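Local atomic coordinates of putative signal recognition particle protein (Chaetomium thermophilum, PDB entry 5CK4), a protein that binds guanine nucleotides and, as the Arf-like GTPase subunit of the signal recognition particle receptor, probably serves protein translocation at the endoplasmic reticulum. Residues 296-301 with 306-311; 167-172 with 230-235; 25-30 with 186-191. All blocks are in the same frame, centred on the assembly; numbering follows the deposited sequence. Where two conformers were deposited one is given.

Contact 1 (296-301 with 306-311). With GDP (guanosine-5'-diphosphate), chain C.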
loop_
_atom_site.group_PDB
_atom_site.type_symbol
_atom_site.label_atom_id
_atom_site.label_comp_id
_atom_site.label_asym_id
_atom_site.label_seq_id
_atom_site.Cartn_x
_atom_site.Cartn_y
_atom_site.Cartn_z
ATOM N N GLY A 296 -0.072 -3.364 -13.267
ATOM C CA GLY A 296 0.147 -4.791 -13.426
ATOM C C GLY A 296 -1.165 -5.545 -13.479
ATOM O O GLY A 296 -2.237 -4.934 -13.482
ATOM N N ASN A 297 -1.082 -6.871 -13.529
ATOM C CA ASN A 297 -2.265 -7.719 -13.522
ATOM C C ASN A 297 -1.930 -9.116 -13.006
ATOM O O ASN A 297 -0.820 -9.611 -13.201
ATOM C CB ASN A 297 -2.896 -7.773 -14.923
ATOM C CG ASN A 297 -1.962 -8.366 -15.964
ATOM O OD1 ASN A 297 -0.986 -7.737 -16.360
ATOM N ND2 ASN A 297 -2.254 -9.583 -16.406
ATOM N N VAL A 298 -2.890 -9.741 -12.332
ATOM C CA VAL A 298 -2.715 -11.063 -11.752
ATOM C C VAL A 298 -3.182 -12.152 -12.720
ATOM O O VAL A 298 -2.622 -13.249 -12.748
ATOM C CB VAL A 298 -3.480 -11.182 -10.410
ATOM C CG1 VAL A 298 -3.371 -12.576 -9.835
ATOM C CG2 VAL A 298 -2.960 -10.162 -9.415
ATOM N N ILE A 299 -4.203 -11.844 -13.517
ATOM C CA ILE A 299 -4.709 -12.788 -14.507
ATOM C C ILE A 299 -4.870 -12.070 -15.839
ATOM O O ILE A 299 -4.790 -10.851 -15.887
ATOM C CB ILE A 299 -6.057 -13.415 -14.082
ATOM C CG1 ILE A 299 -7.172 -12.378 -14.134
ATOM C CG2 ILE A 299 -5.962 -14.008 -12.684
ATOM C CD1 ILE A 299 -8.534 -12.936 -13.769
ATOM N N GLY A 300 -5.064 -12.827 -16.922
ATOM C CA GLY A 300 -5.242 -12.221 -18.235
ATOM C C GLY A 300 -3.946 -11.803 -18.906
ATOM O O GLY A 300 -2.871 -11.937 -18.334
ATOM N N ASP A 301 -4.048 -11.304 -20.134
ATOM C CA ASP A 301 -2.881 -10.835 -20.887
ATOM C C ASP A 301 -2.489 -9.410 -20.484
ATOM O O ASP A 301 -3.331 -8.519 -20.465
ATOM C CB ASP A 301 -3.189 -10.839 -22.378
ATOM C CG ASP A 301 -3.381 -12.227 -22.926
ATOM O OD1 ASP A 301 -2.712 -13.159 -22.430
ATOM O OD2 ASP A 301 -4.197 -12.371 -23.862
ATOM N N GLU A 306 5.411 -9.420 -12.217
ATOM C CA GLU A 306 6.843 -9.484 -11.923
ATOM C C GLU A 306 7.502 -8.142 -11.584
ATOM O O GLU A 306 8.400 -8.086 -10.737
ATOM C CB GLU A 306 7.603 -10.192 -13.049
ATOM C CG GLU A 306 7.491 -11.708 -12.985
ATOM C CD GLU A 306 8.156 -12.306 -11.748
ATOM O OE1 GLU A 306 9.097 -11.688 -11.201
ATOM O OE2 GLU A 306 7.739 -13.404 -11.321
ATOM N N ARG A 307 7.077 -7.071 -12.244
ATOM C CA ARG A 307 7.629 -5.752 -11.939
ATOM C C ARG A 307 7.312 -5.340 -10.501
ATOM O O ARG A 307 8.127 -4.685 -9.848
ATOM C CB ARG A 307 7.121 -4.683 -12.909
ATOM C CG ARG A 307 7.646 -4.823 -14.329
ATOM C CD ARG A 307 7.761 -3.459 -14.997
ATOM N NE ARG A 307 8.688 -2.586 -14.277
ATOM C CZ ARG A 307 8.414 -1.337 -13.905
ATOM N NH1 ARG A 307 7.234 -0.794 -14.188
ATOM N NH2 ARG A 307 9.326 -0.629 -13.250
ATOM N N TRP A 308 6.130 -5.718 -10.014
ATOM C CA TRP A 308 5.769 -5.459 -8.622
ATOM C C TRP A 308 6.732 -6.193 -7.693
ATOM O O TRP A 308 7.251 -5.604 -6.751
ATOM C CB TRP A 308 4.342 -5.920 -8.316
ATOM C CG TRP A 308 3.228 -5.124 -8.920
ATOM C CD1 TRP A 308 3.254 -3.824 -9.322
ATOM C CD2 TRP A 308 1.892 -5.593 -9.164
ATOM N NE1 TRP A 308 2.024 -3.455 -9.817
ATOM C CE2 TRP A 308 1.173 -4.526 -9.730
ATOM C CE3 TRP A 308 1.247 -6.823 -8.979
ATOM C CZ2 TRP A 308 -0.172 -4.637 -10.085
ATOM C CZ3 TRP A 308 -0.086 -6.936 -9.338
ATOM C CH2 TRP A 308 -0.782 -5.849 -9.887
ATOM N N TRP A 309 6.971 -7.481 -7.958
ATOM C CA TRP A 309 7.857 -8.280 -7.109
ATOM C C TRP A 309 9.287 -7.745 -7.113
ATOM O O TRP A 309 9.987 -7.818 -6.104
ATOM C CB TRP A 309 7.893 -9.759 -7.535
ATOM C CG TRP A 309 6.556 -10.471 -7.630
ATOM C CD1 TRP A 309 6.170 -11.334 -8.613
ATOM C CD2 TRP A 309 5.447 -10.394 -6.711
ATOM N NE1 TRP A 309 4.900 -11.796 -8.373
ATOM C CE2 TRP A 309 4.430 -11.233 -7.215
ATOM C CE3 TRP A 309 5.214 -9.697 -5.521
ATOM C CZ2 TRP A 309 3.203 -11.391 -6.573
ATOM C CZ3 TRP A 309 3.993 -9.854 -4.888
ATOM C CH2 TRP A 309 3.008 -10.699 -5.411
ATOM N N ARG A 310 9.720 -7.230 -8.257
ATOM C CA ARG A 310 11.073 -6.698 -8.394
ATOM C C ARG A 310 11.248 -5.428 -7.564
ATOM O O ARG A 310 12.256 -5.253 -6.880
ATOM C CB ARG A 310 11.366 -6.400 -9.863
ATOM C CG ARG A 310 12.774 -5.927 -10.156
ATOM C CD ARG A 310 13.046 -5.959 -11.659
ATOM N NE ARG A 310 12.872 -7.301 -12.225
ATOM C CZ ARG A 310 11.815 -7.695 -12.934
ATOM N NH1 ARG A 310 10.822 -6.852 -13.178
ATOM N NH2 ARG A 310 11.750 -8.937 -13.404
ATOM N N TRP A 311 10.251 -4.549 -7.632
ATOM C CA TRP A 311 10.286 -3.277 -6.913
ATOM C C TRP A 311 10.418 -3.509 -5.405
ATOM O O TRP A 311 11.254 -2.888 -4.739
ATOM C CB TRP A 311 9.023 -2.472 -7.234
ATOM C CG TRP A 311 9.038 -1.041 -6.777
ATOM C CD1 TRP A 311 9.442 0.048 -7.497
ATOM C CD2 TRP A 311 8.615 -0.543 -5.499
ATOM N NE1 TRP A 311 9.298 1.192 -6.747
ATOM C CE2 TRP A 311 8.794 0.855 -5.516
ATOM C CE3 TRP A 311 8.116 -1.144 -4.342
ATOM C CZ2 TRP A 311 8.481 1.657 -4.424
ATOM C CZ3 TRP A 311 7.804 -0.341 -3.255
ATOM C CH2 TRP A 311 7.989 1.040 -3.306
HETATM P PB GDP C . -9.827 -9.267 -2.837
HETATM O O1B GDP C . -9.146 -10.337 -2.034
HETATM O O2B GDP C . -8.993 -7.996 -2.801
HETATM O O3B GDP C . -11.204 -8.921 -2.319
HETATM O O3A GDP C . -9.961 -9.672 -4.384
HETATM P PA GDP C . -10.040 -11.157 -5.014
HETATM O O1A GDP C . -8.708 -11.834 -4.951
HETATM O O2A GDP C . -11.152 -11.978 -4.411
HETATM O "O5'" GDP C . -10.359 -10.688 -6.504
HETATM C "C5'" GDP C . -11.579 -10.023 -6.792
HETATM C "C4'" GDP C . -11.972 -10.383 -8.215
HETATM O "O4'" GDP C . -11.078 -9.744 -9.129
HETATM C "C3'" GDP C . -11.868 -11.879 -8.481
HETATM O "O3'" GDP C . -12.922 -12.218 -9.383
HETATM C "C2'" GDP C . -10.547 -12.034 -9.210
HETATM O "O2'" GDP C . -10.532 -13.138 -10.111
HETATM C "C1'" GDP C . -10.482 -10.733 -9.978
HETATM N N9 GDP C . -9.097 -10.339 -10.312
HETATM C C8 GDP C . -8.024 -10.310 -9.493
HETATM N N7 GDP C . -6.928 -9.862 -10.167
HETATM C C5 GDP C . -7.320 -9.580 -11.419
HETATM C C6 GDP C . -6.672 -9.086 -12.642
HETATM O O6 GDP C . -5.453 -8.792 -12.628
HETATM N N1 GDP C . -7.443 -8.928 -13.735
HETATM C C2 GDP C . -8.758 -9.237 -13.757
HETATM N N2 GDP C . -9.467 -9.067 -14.899
HETATM N N3 GDP C . -9.416 -9.705 -12.669
HETATM C C4 GDP C . -8.748 -9.896 -11.506
#

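Contact 2 (167-172 with 230-235)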
loop_
_atom_site.group_PDB
_atom_site.type_symbol
_atom_site.label_atom_id
_atom_site.label_comp_id
_atom_site.label_asym_id
_atom_site.label_seq_id
_atom_site.Cartn_x
_atom_site.Cartn_y
_atom_site.Cartn_z
ATOM N N PHE A 167 -0.156 -1.387 -1.738
ATOM C CA PHE A 167 -1.555 -0.961 -1.720
ATOM C C PHE A 167 -2.175 -1.298 -3.077
ATOM O O PHE A 167 -1.870 -0.643 -4.084
ATOM C CB PHE A 167 -1.668 0.537 -1.444
ATOM C CG PHE A 167 -3.093 1.019 -1.301
ATOM C CD1 PHE A 167 -3.840 1.385 -2.420
ATOM C CD2 PHE A 167 -3.699 1.072 -0.047
ATOM C CE1 PHE A 167 -5.156 1.813 -2.282
ATOM C CE2 PHE A 167 -5.010 1.509 0.093
ATOM C CZ PHE A 167 -5.735 1.877 -1.018
ATOM N N LEU A 168 -3.036 -2.317 -3.102
ATOM C CA LEU A 168 -3.613 -2.813 -4.354
ATOM C C LEU A 168 -4.980 -2.188 -4.599
ATOM O O LEU A 168 -5.791 -2.096 -3.692
ATOM C CB LEU A 168 -3.762 -4.326 -4.299
ATOM C CG LEU A 168 -3.983 -5.161 -5.571
ATOM C CD1 LEU A 168 -2.725 -5.189 -6.440
ATOM C CD2 LEU A 168 -4.363 -6.573 -5.179
ATOM N N LEU A 169 -5.227 -1.773 -5.840
ATOM C CA LEU A 169 -6.527 -1.244 -6.240
ATOM C C LEU A 169 -6.917 -1.803 -7.610
ATOM O O LEU A 169 -6.056 -2.255 -8.380
ATOM C CB LEU A 169 -6.529 0.300 -6.256
ATOM C CG LEU A 169 -5.507 1.002 -7.189
ATOM C CD1 LEU A 169 -6.050 1.151 -8.635
ATOM C CD2 LEU A 169 -5.124 2.358 -6.625
ATOM N N ASP A 170 -8.213 -1.742 -7.903
ATOM C CA ASP A 170 -8.763 -2.157 -9.187
ATOM C C ASP A 170 -8.701 -0.971 -10.151
ATOM O O ASP A 170 -9.485 -0.032 -10.030
ATOM C CB ASP A 170 -10.215 -2.626 -8.966
ATOM C CG ASP A 170 -10.867 -3.164 -10.221
ATOM O OD1 ASP A 170 -10.381 -2.882 -11.335
ATOM O OD2 ASP A 170 -11.890 -3.869 -10.092
ATOM N N ALA A 171 -7.767 -1.002 -11.104
ATOM C CA ALA A 171 -7.608 0.125 -12.019
ATOM C C ALA A 171 -8.782 0.272 -12.982
ATOM O O ALA A 171 -8.966 1.340 -13.577
ATOM C CB ALA A 171 -6.272 0.048 -12.802
ATOM N N ALA A 172 -9.567 -0.794 -13.144
ATOM C CA ALA A 172 -10.739 -0.726 -14.006
ATOM C C ALA A 172 -11.917 -0.058 -13.291
ATOM O O ALA A 172 -12.649 0.729 -13.889
ATOM C CB ALA A 172 -11.131 -2.108 -14.521
ATOM N N SER A 230 -0.004 5.931 -15.045
ATOM C CA SER A 230 0.319 7.357 -14.963
ATOM C C SER A 230 -0.940 8.186 -14.667
ATOM O O SER A 230 -0.884 9.199 -13.967
ATOM C CB SER A 230 0.994 7.844 -16.253
ATOM O OG SER A 230 0.099 7.748 -17.345
ATOM N N LEU A 231 -2.076 7.746 -15.203
ATOM C CA LEU A 231 -3.353 8.392 -14.905
ATOM C C LEU A 231 -3.873 8.024 -13.507
ATOM O O LEU A 231 -4.491 8.852 -12.832
ATOM C CB LEU A 231 -4.392 8.046 -15.978
ATOM C CG LEU A 231 -4.599 9.124 -17.037
ATOM C CD1 LEU A 231 -5.528 8.627 -18.137
ATOM C CD2 LEU A 231 -5.153 10.380 -16.378
ATOM N N VAL A 232 -3.632 6.786 -13.078
ATOM C CA VAL A 232 -3.963 6.382 -11.707
ATOM C C VAL A 232 -3.217 7.307 -10.737
ATOM O O VAL A 232 -3.787 7.830 -9.762
ATOM C CB VAL A 232 -3.554 4.909 -11.421
ATOM C CG1 VAL A 232 -3.661 4.599 -9.939
ATOM C CG2 VAL A 232 -4.406 3.925 -12.222
ATOM N N LYS A 233 -1.941 7.532 -11.033
ATOM C CA LYS A 233 -1.105 8.416 -10.214
ATOM C C LYS A 233 -1.681 9.834 -10.095
ATOM O O LYS A 233 -1.841 10.334 -8.991
ATOM C CB LYS A 233 0.329 8.473 -10.759
ATOM C CG LYS A 233 1.288 9.354 -9.932
ATOM C CD LYS A 233 2.697 9.316 -10.519
ATOM C CE LYS A 233 3.738 9.842 -9.533
ATOM N NZ LYS A 233 3.831 11.330 -9.527
ATOM N N SER A 234 -1.989 10.474 -11.225
ATOM C CA SER A 234 -2.491 11.846 -11.188
ATOM C C SER A 234 -3.898 11.947 -10.576
ATOM O O SER A 234 -4.192 12.889 -9.842
ATOM C CB SER A 234 -2.448 12.497 -12.579
ATOM O OG SER A 234 -3.332 11.854 -13.475
ATOM N N ARG A 235 -4.758 10.977 -10.850
ATOM C CA ARG A 235 -6.104 10.997 -10.268
ATOM C C ARG A 235 -6.082 10.807 -8.752
ATOM O O ARG A 235 -6.834 11.461 -8.020
ATOM C CB ARG A 235 -6.993 9.946 -10.917
ATOM C CG ARG A 235 -7.388 10.344 -12.325
ATOM C CD ARG A 235 -8.498 9.485 -12.864
ATOM N NE ARG A 235 -8.597 9.646 -14.305
ATOM C CZ ARG A 235 -9.427 8.953 -15.079
ATOM N NH1 ARG A 235 -10.236 8.050 -14.545
ATOM N NH2 ARG A 235 -9.444 9.169 -16.387
#

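Contact 3 (25-30 with 186-191). With GDP (guanosine-5'-diphosphate), chain C.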
loop_
_atom_site.group_PDB
_atom_site.type_symbol
_atom_site.label_atom_id
_atom_site.label_comp_id
_atom_site.label_asym_id
_atom_site.label_seq_id
_atom_site.Cartn_x
_atom_site.Cartn_y
_atom_site.Cartn_z
ATOM N N ILE A 25 -2.462 -4.431 1.272
ATOM C CA ILE A 25 -3.573 -3.614 1.757
ATOM C C ILE A 25 -4.405 -3.154 0.558
ATOM O O ILE A 25 -3.856 -2.915 -0.509
ATOM C CB ILE A 25 -3.018 -2.337 2.442
ATOM C CG1 ILE A 25 -2.198 -2.693 3.679
ATOM C CG2 ILE A 25 -4.126 -1.373 2.848
ATOM C CD1 ILE A 25 -1.616 -1.454 4.378
ATOM N N GLY A 26 -5.718 -3.013 0.727
ATOM C CA GLY A 26 -6.540 -2.421 -0.320
ATOM C C GLY A 26 -8.009 -2.738 -0.144
ATOM O O GLY A 26 -8.363 -3.604 0.658
ATOM N N PRO A 27 -8.876 -2.043 -0.897
ATOM C CA PRO A 27 -10.312 -2.301 -0.757
ATOM C C PRO A 27 -10.660 -3.696 -1.259
ATOM O O PRO A 27 -9.913 -4.272 -2.053
ATOM C CB PRO A 27 -10.953 -1.246 -1.661
ATOM C CG PRO A 27 -9.900 -0.920 -2.679
ATOM C CD PRO A 27 -8.578 -1.074 -1.969
ATOM N N SER A 28 -11.785 -4.228 -0.804
ATOM C CA SER A 28 -12.252 -5.518 -1.292
ATOM C C SER A 28 -12.417 -5.500 -2.816
ATOM O O SER A 28 -12.775 -4.478 -3.388
ATOM C CB SER A 28 -13.580 -5.872 -0.633
ATOM O OG SER A 28 -13.431 -5.964 0.772
ATOM N N GLY A 29 -12.172 -6.639 -3.460
ATOM C CA GLY A 29 -12.282 -6.745 -4.910
ATOM C C GLY A 29 -11.051 -6.286 -5.673
ATOM O O GLY A 29 -11.012 -6.351 -6.895
ATOM N N ALA A 30 -10.043 -5.805 -4.959
ATOM C CA ALA A 30 -8.848 -5.285 -5.619
ATOM C C ALA A 30 -8.069 -6.410 -6.287
ATOM O O ALA A 30 -7.389 -6.181 -7.287
ATOM C CB ALA A 30 -7.964 -4.578 -4.634
ATOM N N ALA A 186 -9.174 6.281 -2.387
ATOM C CA ALA A 186 -8.226 7.330 -1.994
ATOM C C ALA A 186 -8.322 7.632 -0.501
ATOM O O ALA A 186 -7.339 7.982 0.127
ATOM C CB ALA A 186 -8.475 8.594 -2.787
ATOM N N SER A 187 -9.522 7.527 0.051
ATOM C CA SER A 187 -9.709 7.738 1.481
ATOM C C SER A 187 -8.890 6.728 2.297
ATOM O O SER A 187 -8.250 7.084 3.283
ATOM C CB SER A 187 -11.195 7.663 1.835
ATOM O OG SER A 187 -11.384 7.896 3.209
ATOM N N TYR A 188 -8.916 5.470 1.878
ATOM C CA TYR A 188 -8.114 4.421 2.511
ATOM C C TYR A 188 -6.629 4.698 2.342
ATOM O O TYR A 188 -5.856 4.645 3.309
ATOM C CB TYR A 188 -8.453 3.063 1.901
ATOM C CG TYR A 188 -7.977 1.854 2.682
ATOM C CD1 TYR A 188 -7.316 1.982 3.903
ATOM C CD2 TYR A 188 -8.198 0.576 2.188
ATOM C CE1 TYR A 188 -6.880 0.860 4.606
ATOM C CE2 TYR A 188 -7.767 -0.541 2.871
ATOM C CZ TYR A 188 -7.113 -0.394 4.084
ATOM O OH TYR A 188 -6.716 -1.532 4.763
ATOM N N LEU A 189 -6.227 5.005 1.112
ATOM C CA LEU A 189 -4.823 5.324 0.844
ATOM C C LEU A 189 -4.364 6.527 1.676
ATOM O O LEU A 189 -3.239 6.549 2.213
ATOM C CB LEU A 189 -4.619 5.583 -0.656
ATOM C CG LEU A 189 -3.199 5.978 -1.083
ATOM C CD1 LEU A 189 -2.195 4.883 -0.716
ATOM C CD2 LEU A 189 -3.206 6.225 -2.579
ATOM N N TYR A 190 -5.225 7.536 1.787
ATOM C CA TYR A 190 -4.908 8.693 2.617
ATOM C C TYR A 190 -4.525 8.255 4.033
ATOM O O TYR A 190 -3.497 8.680 4.553
ATOM C CB TYR A 190 -6.094 9.679 2.664
ATOM C CG TYR A 190 -5.769 11.054 3.258
ATOM C CD1 TYR A 190 -5.697 11.249 4.634
ATOM C CD2 TYR A 190 -5.554 12.155 2.438
ATOM C CE1 TYR A 190 -5.402 12.507 5.173
ATOM C CE2 TYR A 190 -5.271 13.411 2.969
ATOM C CZ TYR A 190 -5.194 13.581 4.332
ATOM O OH TYR A 190 -4.908 14.833 4.863
ATOM N N ASP A 191 -5.346 7.398 4.641
ATOM C CA ASP A 191 -5.095 6.933 6.004
ATOM C C ASP A 191 -3.819 6.110 6.113
ATOM O O ASP A 191 -3.106 6.192 7.109
ATOM C CB ASP A 191 -6.269 6.100 6.541
ATOM C CG ASP A 191 -7.502 6.934 6.822
ATOM O OD1 ASP A 191 -7.361 8.156 7.020
ATOM O OD2 ASP A 191 -8.611 6.358 6.835
HETATM P PB GDP C . -9.827 -9.267 -2.837
HETATM O O1B GDP C . -9.146 -10.337 -2.034
HETATM O O2B GDP C . -8.993 -7.996 -2.801
HETATM O O3B GDP C . -11.204 -8.921 -2.319
HETATM O O3A GDP C . -9.961 -9.672 -4.384
HETATM P PA GDP C . -10.040 -11.157 -5.014
HETATM O O1A GDP C . -8.708 -11.834 -4.951
HETATM O O2A GDP C . -11.152 -11.978 -4.411
HETATM O "O5'" GDP C . -10.359 -10.688 -6.504
HETATM C "C5'" GDP C . -11.579 -10.023 -6.792
HETATM C "C4'" GDP C . -11.972 -10.383 -8.215
HETATM O "O4'" GDP C . -11.078 -9.744 -9.129
HETATM C "C3'" GDP C . -11.868 -11.879 -8.481
HETATM O "O3'" GDP C . -12.922 -12.218 -9.383
HETATM C "C2'" GDP C . -10.547 -12.034 -9.210
HETATM O "O2'" GDP C . -10.532 -13.138 -10.111
HETATM C "C1'" GDP C . -10.482 -10.733 -9.978
HETATM N N9 GDP C . -9.097 -10.339 -10.312
HETATM C C8 GDP C . -8.024 -10.310 -9.493
HETATM N N7 GDP C . -6.928 -9.862 -10.167
HETATM C C5 GDP C . -7.320 -9.580 -11.419
HETATM C C6 GDP C . -6.672 -9.086 -12.642
HETATM O O6 GDP C . -5.453 -8.792 -12.628
HETATM N N1 GDP C . -7.443 -8.928 -13.735
HETATM C C2 GDP C . -8.758 -9.237 -13.757
HETATM N N2 GDP C . -9.467 -9.067 -14.899
HETATM N N3 GDP C . -9.416 -9.705 -12.669
HETATM C C4 GDP C . -8.748 -9.896 -11.506
HETATM O O HOH W 1 -6.641 -4.066 3.572
#

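Contact 1 (296-301 with 306-311)
Trp308 brings the benzene part of its indole up obliquely to the backbone of Gly296 and Asn297, and this is the tightly packed end of the contact. CZ2 of Trp308 comes within 3.4 Å of CA of Gly296, an approach that the missing side chain of the glycine makes possible. CH2 of Trp308 follows the chain onward and lies 3.8 Å from N of Asn297. At the ring edge the packing eases: CG2 of Val298 stands near the indole plane, 4.3 Å from CZ3 of Trp308. A hydrogen bond from NE1 to the carbonyl oxygen of Met294 helps fix the rotation of the indole.

From Val298 on the loop turns to the nucleotide. Val298 N donates to O6 of GDP at 2.7 Å, and Ile299 N adds a weak bond at 3.4 Å to the same O6, so backbone amides read the guanine carbonyl. CG1 of Ile299 lies over the flat of the base, 3.5 Å from C2 of GDP, on the exposed side of the site. Asn297, with CG between its backbone N and carbonyl carbon (chi1 62°), ties this bend together: ND2 gives a nearly straight bond to O of Ile299 from above the carbonyl plane, while OD1 accepts from Gly304 N. The position is consistent with the G5 loop of small GTPases. Behind it, Trp308 and Val298 both rest on Leu35 of helix 32-40 and Asn219 of strand 214-219, which fits the start of helix 306-313 against the nucleotide end of the sheet.

Contact 2 (167-172 with 230-235)
Between Leu169 and Ala171, the two residues that touch Val232, Asp170 OD1 is gripped by two backbone amides. Ala172 N gives it a bond of 2.9 Å that closes an Asx turn; the bond is bent, with an N-H...O angle of 134°, and reaches OD1 on the anti side, 27° out of the carboxylate plane. Ala173 N is the second donor. The other oxygen, OD2, forms a salt bridge with Lys220, a residue that itself binds GDP, which places the carboxylate in the second shell of the nucleotide site. Tyr181 OH is hydrogen-bonded to the backbone N of the same aspartate.

The contact across to helix 229-249 is wholly apolar and rests on one valine. Val232 points toward the strand end and divides its methyl groups between two partners. CG1, set anti to the backbone N (chi1 169°), lies 4.3 Å from CD2 of Leu169, while CG2 lies 4.3 Å from CB of Ala171. The leucine reaches over from near the end of the strand and the alanine from the loop just past it, so the valine meets the chain where strand 159-170 gives way to the turn. Both distances are those of relaxed methyl-to-methyl packing.

Around this point Leu169 also leans on Tyr181 and Thr185 of helix 180-201, and Val232 on Ala218 of the adjoining strand 214-219. Leu168 instead packs against Leu35 of helix 32-40, in keeping with the alternation of a strand sandwiched between helical layers. The chemistry thus separates two tasks: small hydrocarbon groups in van der Waals contact join helix to sheet, while the neighbouring carboxylate, held by amides and lysine, probably steadies Lys220 beside the nucleotide.

Contact 3 (25-30 with 186-191)
Tyr188 reaches from helix 180-201 with its ring edge turned to the start of the P-loop, while Ile25 crosses its hydroxyl end obliquely. The ring gets there because CG is anti to the backbone N (chi1 -165°), which extends the phenol away from the helix. CG2 of Ile25 sits by the C-O end of the ring, 3.2 Å from OH of Tyr188. Gly26 C and Pro27 N instead meet the edge near the ring plane, the former 3.7 Å from CE2 of Tyr188.

A water carries the polar link. It lies in the ring plane, 2.8 Å from OH of Tyr188, and accepts from Gly26 N at 3.2 Å. Arg123 of helix 123-131 adds a cation-pi contact to the ring. A leucine in place of Tyr188 would probably leave the water without its hydroxyl partner, strip Arg123 of its aromatic mate and open a gap beside Ile25.

From Pro27 to Ala30 the chain makes a type II turn, with Gly29 at positive phi (84°). This aims Gly29 N at O3B of GDP, giving a nearly straight bond of 2.7 Å to the beta-phosphate. The chemistry implies a mixed support: the tyrosine ring edge backs Gly26 and Pro27 while Ile25 packs on its hydroxyl end, a buried amide is satisfied through water, and the Gly29 amide is left to bond the phosphate.

In the fold
Two of the three contacts take part in the GDP site. Contacts 1 and 3 touch the nucleotide at its two ends, guanine and beta-phosphate; their centres are about 19 Å apart and their nearest atoms about 6 Å, with no touch between them. Contact 2 touches both, its centre about 14 Å from that of contact 1 and 11 Å from that of contact 3. Leu168, on the strand of contact 2, links it to the other two: its CD1 packs 4.0 Å from CH2 of Trp308, and its N lies 2.8 Å from O of Ile25, probably a hydrogen bond between parallel strands. Contact 2 does not reach GDP itself, the side chain of Ala171 staying about 9 Å from it.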